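PDB 4RF7: arginine kinase from Anthopleura japonica, which catalyses the reversible transfer of a phosphoryl group from ATP to L-arginine, giving phospho-L-arginine and ADP. Local coordinates for residues T284-S289 with L342-C347. Sequence-based numbering, arbitrary orientation.
With ARG (arginine), chain H.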
loop_
_atom_site.group_PDB
_atom_site.type_symbol
_atom_site.label_atom_id
_atom_site.label_comp_id
_atom_site.label_asym_id
_atom_site.label_seq_id
_atom_site.Cartn_x
_atom_site.Cartn_y
_atom_site.Cartn_z
ATOM N N THR A 284 -8.366 -26.916 -0.414
ATOM C CA THR A 284 -8.379 -25.702 0.391
ATOM C C THR A 284 -9.158 -24.599 -0.312
ATOM O O THR A 284 -9.676 -23.684 0.332
ATOM C CB THR A 284 -6.949 -25.196 0.664
ATOM O OG1 THR A 284 -6.298 -24.901 -0.579
ATOM C CG2 THR A 284 -6.148 -26.234 1.420
ATOM N N GLY A 285 -9.222 -24.680 -1.639
ATOM C CA GLY A 285 -9.785 -23.607 -2.441
ATOM C C GLY A 285 -8.952 -22.342 -2.338
ATOM O O GLY A 285 -9.402 -21.254 -2.717
ATOM N N MET A 286 -7.721 -22.494 -1.852
ATOM C CA MET A 286 -6.919 -21.350 -1.419
ATOM C C MET A 286 -5.835 -20.901 -2.399
ATOM O O MET A 286 -5.168 -21.720 -3.038
ATOM C CB MET A 286 -6.296 -21.637 -0.047
ATOM C CG MET A 286 -5.362 -20.537 0.457
ATOM S SD MET A 286 -4.781 -20.805 2.145
ATOM C CE MET A 286 -6.301 -20.543 3.066
ATOM N N ARG A 287 -5.690 -19.584 -2.524
ATOM C CA ARG A 287 -4.483 -18.987 -3.076
ATOM C C ARG A 287 -3.937 -17.990 -2.059
ATOM O O ARG A 287 -4.494 -16.903 -1.880
ATOM C CB ARG A 287 -4.748 -18.278 -4.408
ATOM C CG ARG A 287 -3.475 -17.691 -5.021
ATOM C CD ARG A 287 -3.711 -16.991 -6.350
ATOM N NE ARG A 287 -2.446 -16.603 -6.970
ATOM C CZ ARG A 287 -1.818 -15.452 -6.742
ATOM N NH1 ARG A 287 -0.670 -15.188 -7.349
ATOM N NH2 ARG A 287 -2.336 -14.563 -5.906
ATOM N N ALA A 288 -2.861 -18.368 -1.378
ATOM C CA ALA A 288 -2.184 -17.461 -0.454
ATOM C C ALA A 288 -0.990 -16.839 -1.165
ATOM O O ALA A 288 -0.234 -17.547 -1.836
ATOM C CB ALA A 288 -1.726 -18.202 0.789
ATOM N N SER A 289 -0.812 -15.527 -1.022
ATOM C CA SER A 289 0.263 -14.843 -1.738
ATOM C C SER A 289 0.885 -13.658 -0.997
ATOM O O SER A 289 0.243 -13.011 -0.161
ATOM C CB SER A 289 -0.209 -14.396 -3.120
ATOM O OG SER A 289 -1.282 -13.480 -3.023
ATOM N N LEU A 342 -2.982 -30.810 1.859
ATOM C CA LEU A 342 -2.522 -29.956 2.949
ATOM C C LEU A 342 -3.681 -29.073 3.397
ATOM O O LEU A 342 -4.519 -28.685 2.583
ATOM C CB LEU A 342 -1.313 -29.111 2.528
ATOM C CG LEU A 342 -1.522 -27.809 1.745
ATOM C CD1 LEU A 342 -0.203 -27.058 1.568
ATOM C CD2 LEU A 342 -2.179 -28.053 0.390
ATOM N N SER A 343 -3.744 -28.776 4.691
ATOM C CA SER A 343 -4.838 -27.966 5.219
ATOM C C SER A 343 -4.610 -26.493 4.914
ATOM O O SER A 343 -3.534 -26.107 4.452
ATOM C CB SER A 343 -4.987 -28.171 6.727
ATOM O OG SER A 343 -3.990 -27.466 7.440
ATOM N N GLU A 344 -5.629 -25.673 5.163
ATOM C CA GLU A 344 -5.513 -24.233 4.965
ATOM C C GLU A 344 -4.477 -23.644 5.920
ATOM O O GLU A 344 -3.709 -22.757 5.545
ATOM C CB GLU A 344 -6.868 -23.552 5.167
ATOM C CG GLU A 344 -7.916 -23.897 4.112
ATOM C CD GLU A 344 -8.648 -25.191 4.407
ATOM O OE1 GLU A 344 -8.184 -25.962 5.272
ATOM O OE2 GLU A 344 -9.696 -25.438 3.771
ATOM N N VAL A 345 -4.464 -24.149 7.151
ATOM C CA VAL A 345 -3.481 -23.742 8.150
ATOM C C VAL A 345 -2.066 -24.074 7.688
ATOM O O VAL A 345 -1.150 -23.264 7.837
ATOM C CB VAL A 345 -3.758 -24.424 9.508
ATOM C CG1 VAL A 345 -2.504 -24.448 10.379
ATOM C CG2 VAL A 345 -4.895 -23.724 10.228
ATOM N N GLN A 346 -1.895 -25.263 7.116
ATOM C CA GLN A 346 -0.588 -25.707 6.644
ATOM C C GLN A 346 -0.107 -24.903 5.438
ATOM O O GLN A 346 1.083 -24.621 5.306
ATOM C CB GLN A 346 -0.618 -27.202 6.317
ATOM C CG GLN A 346 -0.726 -28.102 7.543
ATOM C CD GLN A 346 -0.824 -29.577 7.186
ATOM O OE1 GLN A 346 -1.763 -30.004 6.511
ATOM N NE2 GLN A 346 0.152 -30.361 7.636
ATOM N N CYS A 347 -1.040 -24.539 4.565
ATOM C CA CYS A 347 -0.740 -23.692 3.413
ATOM C C CYS A 347 -0.179 -22.340 3.863
ATOM O O CYS A 347 0.844 -21.867 3.352
ATOM C CB CYS A 347 -2.010 -23.487 2.585
ATOM S SG CYS A 347 -1.800 -22.448 1.133
HETATM N N ARG H . -5.580 -10.550 -8.336
HETATM C CA ARG H . -4.186 -10.171 -8.137
HETATM C C ARG H . -3.266 -11.370 -8.349
HETATM O O ARG H . -2.832 -11.653 -9.468
HETATM C CB ARG H . -3.986 -9.594 -6.734
HETATM C CG ARG H . -2.612 -8.989 -6.492
HETATM C CD ARG H . -2.399 -8.644 -5.028
HETATM N NE ARG H . -1.550 -9.618 -4.346
HETATM C CZ ARG H . -0.734 -9.316 -3.342
HETATM N NH1 ARG H . -0.663 -8.070 -2.909
HETATM N NH2 ARG H . 0.010 -10.255 -2.773
HETATM O OXT ARG H . -2.938 -12.094 -7.409
#
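Strand 286-293 of the antiparallel sheet of the catalytic domain in the first repeat meets the capped N-terminus of helix 344-370 here, Thr284 and Met286 packing on Glu344 and Cys347. Thr284, in the turn that leads into the strand, suits its place: its OG1 accepts from Met286 N (3.1 Å), forming an ST turn. With OG1 placed between the backbone N and the carbonyl carbon (chi1 60°), CG2 is directed at the other segment, 3.2 Å from Leu342 O, while CB lies 3.8 Å from Glu344 CG. Gly285, at positive phi, carries the chain through this turn. Met286 supplies a long, flexible apolar arm: extended to SD, it bends at chi3 (-69°) and lays CE 3.7 Å from Glu344 CB, as SD meets Cys347 SG at 3.6 Å. The small side chains of Cys347 and Ala288 suit this close approach of helix and strand, Ala288 CB reaching the same sulfur at 4.3 Å. Ser343 and Gln346 form a capping box at the helix start: Gln346 N donates to Ser343 OG, and Ser343 N to a lone pair of Gln346 OE1 (3.0 Å). Arg287, predicted to bind ATP, points away from the helix and here brings NH2 to 3.0 Å from OXT of a bound arginine; a salt bridge to Asp333 anchors its NH1. Glu344 is buried but satisfied, OE1 accepting from Asp109 N and OE2 pairing with Arg136, which also binds Thr284 O. Strands 127-136 and 331-336 lie on either side of strand 286-293 in the sheet, and Phe250 of helix 246-264 packs against both Met286 and Val345.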